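Local atomic coordinates of PA1221 (Pseudomonas aeruginosa, PDB entry 4DG9), a protein that combines an AMP-binding enzyme module of the ANL superfamily with a phosphopantetheine attachment domain in one polypeptide. Residues A360-A365 with Y398-R403; Q204-V209 with G253-W258. One frame throughout, in Å; residues are numbered along the deposited sequence.

Contact 1 (A360-A365 with Y398-R403); sequences AGEIVA and YRTGDR. With DG9 (5'-({[(2R,3R)-3-amino-2-{[2-({N-[(2R)-2-hydroxy-3,3-dimethyl-4-{[oxido(oxo)phosphonio]oxy}butanoyl]-beta-alanyl}amino)ethyl]sulfanyl}-4-methylpentyl]sulfonyl}amino)-5'-deoxyadenosine), chain B.
Glu362 and Arg399 meet nearly at right angles on one face of an antiparallel strand pair. With CG anti to the backbone N (chi1 178°), the extended glutamate runs across the neighbouring strand. Arg399 NH2 forms a salt bridge to Glu362 OE1 at 3.2 Å, arriving from above the carboxylate plane, with the guanidinium turned about 90° to it. The other oxygen, Glu362 OE2, takes a weak bond from Gly401 N (2.8 Å), so the carboxylate reaches across the beta bulge, where the register slips by two residues. Thr400 supplies the inner clasp: Ile363 O receives both its backbone N, at 3.0 Å, and its OG1. The hydroxyl also accepts from Asp402 N (3.0 Å), closing an ST turn. Within the bulge, Ile363 N donates to Asp402 O at 2.8 Å. The sequence YRTGD is a recognised core motif of the ANL family, and here its aspartate grips the ribose of DG9: O2 donates to Asp402 OD1 (2.8 Å) and O1 to Asp402 OD2 (2.5 Å). Arg417 and Tyr309 also hold this carboxylate. Such bonding is consistent with a second-shell role: Thr400 and Ile363, bound to Asp402 N and O, probably help place its carboxylate.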
loop_
_atom_site.group_PDB
_atom_site.type_symbol
_atom_site.label_atom_id
_atom_site.label_comp_id
_atom_site.label_asym_id
_atom_site.label_seq_id
_atom_site.Cartn_x
_atom_site.Cartn_y
_atom_site.Cartn_z
ATOM N N ALA A 360 -2.283 26.738 9.582
ATOM C CA ALA A 360 -1.638 25.671 8.819
ATOM C C ALA A 360 -0.120 25.628 8.957
ATOM O O ALA A 360 0.539 26.660 8.971
ATOM C CB ALA A 360 -2.013 25.781 7.356
ATOM N N GLY A 361 0.423 24.415 9.030
ATOM C CA GLY A 361 1.862 24.210 9.081
ATOM C C GLY A 361 2.277 22.808 8.648
ATOM O O GLY A 361 1.459 22.022 8.160
ATOM N N GLU A 362 3.553 22.487 8.830
ATOM C CA GLU A 362 4.063 21.165 8.469
ATOM C C GLU A 362 4.038 20.156 9.622
ATOM O O GLU A 362 4.366 20.489 10.770
ATOM C CB GLU A 362 5.477 21.264 7.897
ATOM C CG GLU A 362 6.093 19.910 7.553
ATOM C CD GLU A 362 7.349 20.053 6.719
ATOM O OE1 GLU A 362 7.752 21.211 6.472
ATOM O OE2 GLU A 362 7.926 19.020 6.306
ATOM N N ILE A 363 3.644 18.921 9.311
ATOM C CA ILE A 363 3.700 17.851 10.300
ATOM C C ILE A 363 5.123 17.307 10.465
ATOM O O ILE A 363 5.804 16.985 9.487
ATOM C CB ILE A 363 2.747 16.693 9.968
ATOM C CG1 ILE A 363 1.286 17.164 10.037
ATOM C CG2 ILE A 363 2.999 15.529 10.921
ATOM C CD1 ILE A 363 0.261 16.104 9.612
ATOM N N VAL A 364 5.562 17.229 11.715
ATOM C CA VAL A 364 6.896 16.765 12.046
ATOM C C VAL A 364 6.778 15.647 13.082
ATOM O O VAL A 364 5.962 15.725 14.011
ATOM C CB VAL A 364 7.734 17.912 12.636
ATOM C CG1 VAL A 364 9.012 17.371 13.271
ATOM C CG2 VAL A 364 8.038 18.963 11.564
ATOM N N ALA A 365 7.591 14.608 12.936
ATOM C CA ALA A 365 7.375 13.407 13.719
ATOM C C ALA A 365 8.585 12.992 14.523
ATOM O O ALA A 365 9.718 13.097 14.072
ATOM C CB ALA A 365 6.943 12.286 12.823
ATOM N N TYR A 398 11.581 13.573 11.925
ATOM C CA TYR A 398 11.410 13.533 10.480
ATOM C C TYR A 398 10.331 14.509 10.038
ATOM O O TYR A 398 9.256 14.548 10.622
ATOM C CB TYR A 398 11.063 12.128 10.028
ATOM C CG TYR A 398 10.581 12.022 8.604
ATOM C CD1 TYR A 398 11.475 12.026 7.541
ATOM C CD2 TYR A 398 9.236 11.888 8.325
ATOM C CE1 TYR A 398 11.035 11.908 6.239
ATOM C CE2 TYR A 398 8.786 11.771 7.036
ATOM C CZ TYR A 398 9.682 11.776 5.994
ATOM O OH TYR A 398 9.212 11.656 4.709
ATOM N N ARG A 399 10.641 15.304 9.015
ATOM C CA ARG A 399 9.706 16.279 8.452
ATOM C C ARG A 399 8.878 15.638 7.334
ATOM O O ARG A 399 9.416 15.223 6.304
ATOM C CB ARG A 399 10.465 17.480 7.895
ATOM C CG ARG A 399 11.497 18.094 8.835
ATOM C CD ARG A 399 12.197 19.277 8.163
ATOM N NE ARG A 399 11.256 20.359 7.881
ATOM C CZ ARG A 399 11.034 21.388 8.695
ATOM N NH1 ARG A 399 11.706 21.494 9.834
ATOM N NH2 ARG A 399 10.148 22.319 8.365
ATOM N N THR A 400 7.568 15.571 7.533
ATOM C CA THR A 400 6.720 14.802 6.637
ATOM C C THR A 400 6.539 15.480 5.297
ATOM O O THR A 400 6.465 14.818 4.266
ATOM C CB THR A 400 5.343 14.536 7.256
ATOM O OG1 THR A 400 4.649 15.779 7.439
ATOM C CG2 THR A 400 5.500 13.824 8.606
ATOM N N GLY A 401 6.455 16.802 5.310
ATOM C CA GLY A 401 6.134 17.544 4.103
ATOM C C GLY A 401 4.634 17.631 3.916
ATOM O O GLY A 401 4.159 18.091 2.879
ATOM N N ASP A 402 3.898 17.175 4.926
ATOM C CA ASP A 402 2.447 17.236 4.927
ATOM C C ASP A 402 1.999 18.478 5.680
ATOM O O ASP A 402 2.380 18.700 6.837
ATOM C CB ASP A 402 1.850 15.996 5.605
ATOM C CG ASP A 402 2.023 14.726 4.783
ATOM O OD1 ASP A 402 1.900 14.794 3.546
ATOM O OD2 ASP A 402 2.278 13.659 5.388
ATOM N N ARG A 403 1.193 19.295 5.017
ATOM C CA ARG A 403 0.588 20.458 5.645
ATOM C C ARG A 403 -0.730 20.053 6.286
ATOM O O ARG A 403 -1.610 19.480 5.624
ATOM C CB ARG A 403 0.341 21.576 4.627
ATOM C CG ARG A 403 1.588 22.209 4.062
ATOM C CD ARG A 403 1.263 23.513 3.347
ATOM N NE ARG A 403 0.960 24.615 4.267
ATOM C CZ ARG A 403 1.842 25.151 5.108
ATOM N NH1 ARG A 403 3.078 24.670 5.173
ATOM N NH2 ARG A 403 1.488 26.154 5.900
HETATM C C DG9 B . 1.605 4.347 3.609
HETATM N N DG9 B . 2.044 7.483 2.097
HETATM S S DG9 B . 3.068 6.263 2.149
HETATM C C1 DG9 B . 2.761 5.355 3.506
HETATM N N1 DG9 B . -5.237 11.147 4.965
HETATM O O1 DG9 B . 2.610 11.551 3.997
HETATM C C2 DG9 B . -4.650 11.945 4.056
HETATM N N2 DG9 B . 1.826 4.073 6.042
HETATM O O2 DG9 B . 0.770 12.539 2.227
HETATM C C3 DG9 B . 2.126 8.450 3.175
HETATM N N3 DG9 B . -3.447 11.674 3.532
HETATM O O3 DG9 B . -4.159 -0.160 -8.501
HETATM C C4 DG9 B . -2.777 10.553 3.905
HETATM C C5 DG9 B . -3.354 9.708 4.838
HETATM C C6 DG9 B . -4.609 10.024 5.369
HETATM N N6 DG9 B . -5.215 9.229 6.286
HETATM N N7 DG9 B . -2.478 8.697 5.029
HETATM C C8 DG9 B . -1.396 8.903 4.242
HETATM N N9 DG9 B . -1.586 10.032 3.554
HETATM C CA DG9 B . 0.947 4.634 4.970
HETATM C CB DG9 B . -0.493 4.171 5.199
HETATM C "C1'" DG9 B . -0.630 10.616 2.579
HETATM S S1P DG9 B . 0.480 4.281 2.239
HETATM C "C2'" DG9 B . 0.268 11.652 3.246
HETATM P P2A DG9 B . -4.510 -1.616 -8.799
HETATM C C2P DG9 B . -0.055 2.594 2.222
HETATM O O2P DG9 B . 3.065 5.534 0.918
HETATM C "C3'" DG9 B . 1.393 10.811 3.815
HETATM C C3P DG9 B . 0.737 1.691 1.278
HETATM O O3P DG9 B . 4.362 6.832 2.376
HETATM C "C4'" DG9 B . 1.540 9.770 2.716
HETATM O "O4'" DG9 B . 0.238 9.574 2.141
HETATM O O4A DG9 B . -3.508 -2.462 -9.558
HETATM N N4P DG9 B . 0.087 1.591 -0.013
HETATM C C5P DG9 B . -0.425 0.464 -0.498
HETATM O O5P DG9 B . -0.457 -0.591 0.112
HETATM O O6A DG9 B . -4.839 -2.386 -7.418
HETATM C C6P DG9 B . -0.993 0.549 -1.892
HETATM C C7P DG9 B . -2.492 0.297 -1.827
HETATM N N8P DG9 B . -3.073 0.078 -3.136
HETATM C C9P DG9 B . -3.096 -1.130 -3.693
HETATM O O9P DG9 B . -2.650 -2.118 -3.138
HETATM C CAP DG9 B . -3.705 -1.243 -5.065
HETATM O OAP DG9 B . -3.976 0.055 -5.589
HETATM C CBP DG9 B . -4.996 -2.063 -5.067
HETATM C CCP DG9 B . -5.703 -1.880 -6.409
HETATM C CDP DG9 B . -4.579 -3.515 -4.904
HETATM C CEP DG9 B . -5.920 -1.674 -3.920
HETATM C CG1 DG9 B . -0.602 2.729 5.679
HETATM C CG2 DG9 B . -1.151 5.094 6.220
#

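Contact 2 (Q204-V209 with G253-W258); sequences QMRFLV and GADSAW. With DG9 (5'-({[(2R,3R)-3-amino-2-{[2-({N-[(2R)-2-hydroxy-3,3-dimethyl-4-{[oxido(oxo)phosphonio]oxy}butanoyl]-beta-alanyl}amino)ethyl]sulfanyl}-4-methylpentyl]sulfonyl}amino)-5'-deoxyadenosine), chain B.
Arg206 lies against the backbone of Gly253, the residue at which the chain leaves helical geometry after helix 242-250, and its side chain can be traced along that carbonyl. CB sits 3.2 Å from Gly253 O, and CG, anti to the carbonyl carbon of Arg206 (chi1 -64°), continues past the same oxygen. CD lies 3.0 Å from Gly253 O, and here the chain bends, which turns the guanidinium so that this oxygen lies at its edge, near its plane; NE stands 3.3 Å from Gly253 O. Beyond the two segments, NH2 donates to Arg252 O and NH1 forms a salt bridge with Glu44.

The main chain of Arg206 is held as well. Its N donates to Asp255 OD1 at 2.9 Å, almost straight but from above the carboxylate plane, while Ser256 OG approaches the same oxygen from the opposite face. Arg206 O accepts from Asp255 N at 2.9 Å, on a lone pair, and more weakly from Ser256 N. One residue on, the Phe207 ring carries Ser256 CB over its centre, a CH-pi contact of 4.1 Å to the centroid. Leu208 N then donates to Ser256 O (2.9 Å), and its CD2 packs on Ala257 CB at 4.0 Å. Further along, a water links Leu208 O to Trp258 N.

The two strands run roughly parallel, their axes 30° apart, and meet at a single bridge between Phe207 and Ser256. Each is the edge of a different sheet, so this short seam joins the two sheets. Its chemistry implies a polar anchor at the helix end, where the Glu44 salt bridge and the Arg252 carbonyl would probably stabilise the arginine's charge, then more apolar packing leading, past the bridging water, to Trp258 beside DG9.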
loop_
_atom_site.group_PDB
_atom_site.type_symbol
_atom_site.label_atom_id
_atom_site.label_comp_id
_atom_site.label_asym_id
_atom_site.label_seq_id
_atom_site.Cartn_x
_atom_site.Cartn_y
_atom_site.Cartn_z
ATOM N N GLN A 204 -8.094 -12.386 20.262
ATOM C CA GLN A 204 -9.253 -12.835 19.515
ATOM C C GLN A 204 -9.371 -12.125 18.168
ATOM O O GLN A 204 -10.179 -12.510 17.322
ATOM C CB GLN A 204 -10.541 -12.645 20.334
ATOM C CG GLN A 204 -10.859 -11.199 20.700
ATOM C CD GLN A 204 -10.234 -10.762 22.034
ATOM O OE1 GLN A 204 -9.086 -11.090 22.341
ATOM N NE2 GLN A 204 -10.997 -10.013 22.825
ATOM N N MET A 205 -8.575 -11.081 17.963
ATOM C CA MET A 205 -8.644 -10.376 16.695
ATOM C C MET A 205 -8.288 -11.316 15.527
ATOM O O MET A 205 -7.455 -12.221 15.664
ATOM C CB MET A 205 -7.763 -9.125 16.720
ATOM C CG MET A 205 -6.289 -9.364 16.503
ATOM S SD MET A 205 -5.383 -7.800 16.540
ATOM C CE MET A 205 -6.429 -6.765 15.523
ATOM N N ARG A 206 -8.981 -11.149 14.406
ATOM C CA ARG A 206 -8.639 -11.877 13.192
ATOM C C ARG A 206 -8.376 -10.894 12.065
ATOM O O ARG A 206 -9.295 -10.308 11.504
ATOM C CB ARG A 206 -9.751 -12.871 12.848
ATOM C CG ARG A 206 -9.876 -13.942 13.931
ATOM C CD ARG A 206 -10.991 -14.939 13.721
ATOM N NE ARG A 206 -10.710 -15.939 12.683
ATOM C CZ ARG A 206 -9.858 -16.953 12.818
ATOM N NH1 ARG A 206 -9.160 -17.090 13.936
ATOM N NH2 ARG A 206 -9.693 -17.822 11.829
ATOM N N PHE A 207 -7.112 -10.747 11.710
ATOM C CA PHE A 207 -6.709 -9.643 10.867
ATOM C C PHE A 207 -6.508 -10.082 9.437
ATOM O O PHE A 207 -5.753 -11.009 9.159
ATOM C CB PHE A 207 -5.443 -8.990 11.410
ATOM C CG PHE A 207 -5.447 -7.495 11.279
ATOM C CD1 PHE A 207 -5.145 -6.681 12.362
ATOM C CD2 PHE A 207 -5.783 -6.902 10.075
ATOM C CE1 PHE A 207 -5.181 -5.302 12.236
ATOM C CE2 PHE A 207 -5.822 -5.521 9.944
ATOM C CZ PHE A 207 -5.522 -4.721 11.025
ATOM N N LEU A 208 -7.196 -9.412 8.525
ATOM C CA LEU A 208 -7.066 -9.712 7.106
ATOM C C LEU A 208 -5.680 -9.312 6.588
ATOM O O LEU A 208 -5.239 -8.170 6.767
ATOM C CB LEU A 208 -8.149 -8.978 6.323
ATOM C CG LEU A 208 -7.959 -8.957 4.812
ATOM C CD1 LEU A 208 -8.257 -10.336 4.226
ATOM C CD2 LEU A 208 -8.857 -7.898 4.198
ATOM N N VAL A 209 -4.980 -10.254 5.967
ATOM C CA VAL A 209 -3.661 -9.965 5.420
ATOM C C VAL A 209 -3.796 -9.911 3.912
ATOM O O VAL A 209 -3.985 -10.922 3.238
ATOM C CB VAL A 209 -2.617 -11.018 5.815
ATOM C CG1 VAL A 209 -1.269 -10.647 5.213
ATOM C CG2 VAL A 209 -2.529 -11.161 7.345
ATOM N N GLY A 253 -13.481 -15.944 9.223
ATOM C CA GLY A 253 -13.701 -15.154 10.424
ATOM C C GLY A 253 -12.874 -13.885 10.589
ATOM O O GLY A 253 -12.678 -13.444 11.723
ATOM N N ALA A 254 -12.398 -13.286 9.490
ATOM C CA ALA A 254 -11.678 -12.008 9.599
ATOM C C ALA A 254 -12.577 -10.967 10.247
ATOM O O ALA A 254 -13.665 -10.705 9.750
ATOM C CB ALA A 254 -11.265 -11.529 8.227
ATOM N N ASP A 255 -12.163 -10.411 11.379
ATOM C CA ASP A 255 -12.922 -9.314 12.003
ATOM C C ASP A 255 -12.287 -7.913 11.914
ATOM O O ASP A 255 -12.873 -6.918 12.358
ATOM C CB ASP A 255 -13.258 -9.657 13.452
ATOM C CG ASP A 255 -12.032 -9.744 14.324
ATOM O OD1 ASP A 255 -10.992 -9.148 13.962
ATOM O OD2 ASP A 255 -12.118 -10.399 15.383
ATOM N N SER A 256 -11.079 -7.846 11.371
ATOM C CA SER A 256 -10.281 -6.637 11.435
ATOM C C SER A 256 -9.550 -6.488 10.121
ATOM O O SER A 256 -9.002 -7.461 9.602
ATOM C CB SER A 256 -9.264 -6.731 12.581
ATOM O OG SER A 256 -9.906 -6.859 13.840
ATOM N N ALA A 257 -9.521 -5.277 9.580
ATOM C CA ALA A 257 -8.917 -5.102 8.266
ATOM C C ALA A 257 -8.404 -3.690 8.012
ATOM O O ALA A 257 -8.865 -2.733 8.631
ATOM C CB ALA A 257 -9.918 -5.501 7.186
ATOM N N TRP A 258 -7.443 -3.577 7.098
ATOM C CA TRP A 258 -7.016 -2.292 6.549
ATOM C C TRP A 258 -7.388 -2.266 5.073
ATOM O O TRP A 258 -7.273 -3.268 4.392
ATOM C CB TRP A 258 -5.505 -2.098 6.695
ATOM C CG TRP A 258 -4.986 -1.048 5.772
ATOM C CD1 TRP A 258 -4.525 -1.231 4.492
ATOM C CD2 TRP A 258 -4.901 0.360 6.032
ATOM N NE1 TRP A 258 -4.159 -0.026 3.951
ATOM C CE2 TRP A 258 -4.387 0.967 4.871
ATOM C CE3 TRP A 258 -5.220 1.165 7.127
ATOM C CZ2 TRP A 258 -4.176 2.349 4.777
ATOM C CZ3 TRP A 258 -5.010 2.536 7.033
ATOM C CH2 TRP A 258 -4.490 3.111 5.863
HETATM C C DG9 B . 1.605 4.347 3.609
HETATM N N DG9 B . 2.044 7.483 2.097
HETATM S S DG9 B . 3.068 6.263 2.149
HETATM C C1 DG9 B . 2.761 5.355 3.506
HETATM N N1 DG9 B . -5.237 11.147 4.965
HETATM O O1 DG9 B . 2.610 11.551 3.997
HETATM C C2 DG9 B . -4.650 11.945 4.056
HETATM N N2 DG9 B . 1.826 4.073 6.042
HETATM O O2 DG9 B . 0.770 12.539 2.227
HETATM C C3 DG9 B . 2.126 8.450 3.175
HETATM N N3 DG9 B . -3.447 11.674 3.532
HETATM O O3 DG9 B . -4.159 -0.160 -8.501
HETATM C C4 DG9 B . -2.777 10.553 3.905
HETATM C C5 DG9 B . -3.354 9.708 4.838
HETATM C C6 DG9 B . -4.609 10.024 5.369
HETATM N N6 DG9 B . -5.215 9.229 6.286
HETATM N N7 DG9 B . -2.478 8.697 5.029
HETATM C C8 DG9 B . -1.396 8.903 4.242
HETATM N N9 DG9 B . -1.586 10.032 3.554
HETATM C CA DG9 B . 0.947 4.634 4.970
HETATM C CB DG9 B . -0.493 4.171 5.199
HETATM C "C1'" DG9 B . -0.630 10.616 2.579
HETATM S S1P DG9 B . 0.480 4.281 2.239
HETATM C "C2'" DG9 B . 0.268 11.652 3.246
HETATM P P2A DG9 B . -4.510 -1.616 -8.799
HETATM C C2P DG9 B . -0.055 2.594 2.222
HETATM O O2P DG9 B . 3.065 5.534 0.918
HETATM C "C3'" DG9 B . 1.393 10.811 3.815
HETATM C C3P DG9 B . 0.737 1.691 1.278
HETATM O O3P DG9 B . 4.362 6.832 2.376
HETATM C "C4'" DG9 B . 1.540 9.770 2.716
HETATM O "O4'" DG9 B . 0.238 9.574 2.141
HETATM O O4A DG9 B . -3.508 -2.462 -9.558
HETATM N N4P DG9 B . 0.087 1.591 -0.013
HETATM C C5P DG9 B . -0.425 0.464 -0.498
HETATM O O5P DG9 B . -0.457 -0.591 0.112
HETATM O O6A DG9 B . -4.839 -2.386 -7.418
HETATM C C6P DG9 B . -0.993 0.549 -1.892
HETATM C C7P DG9 B . -2.492 0.297 -1.827
HETATM N N8P DG9 B . -3.073 0.078 -3.136
HETATM C C9P DG9 B . -3.096 -1.130 -3.693
HETATM O O9P DG9 B . -2.650 -2.118 -3.138
HETATM C CAP DG9 B . -3.705 -1.243 -5.065
HETATM O OAP DG9 B . -3.976 0.055 -5.589
HETATM C CBP DG9 B . -4.996 -2.063 -5.067
HETATM C CCP DG9 B . -5.703 -1.880 -6.409
HETATM C CDP DG9 B . -4.579 -3.515 -4.904
HETATM C CEP DG9 B . -5.920 -1.674 -3.920
HETATM C CG1 DG9 B . -0.602 2.729 5.679
HETATM C CG2 DG9 B . -1.151 5.094 6.220
HETATM O O HOH W 1 -6.315 -5.683 5.971
#

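In the fold
Both segments of contact 2 precede those of contact 1 in the sequence, and the two contacts do not touch: their centres are 31 Å apart and their nearest atoms about 13 Å. DG9 connects them. Contact 1 reaches the ligand through a carboxylate at the ribose hydroxyls, whereas contact 2 reaches it through the ring of Trp258, whose CZ2 lies 3.7 Å from the ligand's CG1 in its branched aliphatic group. The pocket is thus read by polar chemistry at one place and by apolar surface at another, each presented by a separate sheet. In both, the ligand-facing residue sits near the C-terminal end of its segment.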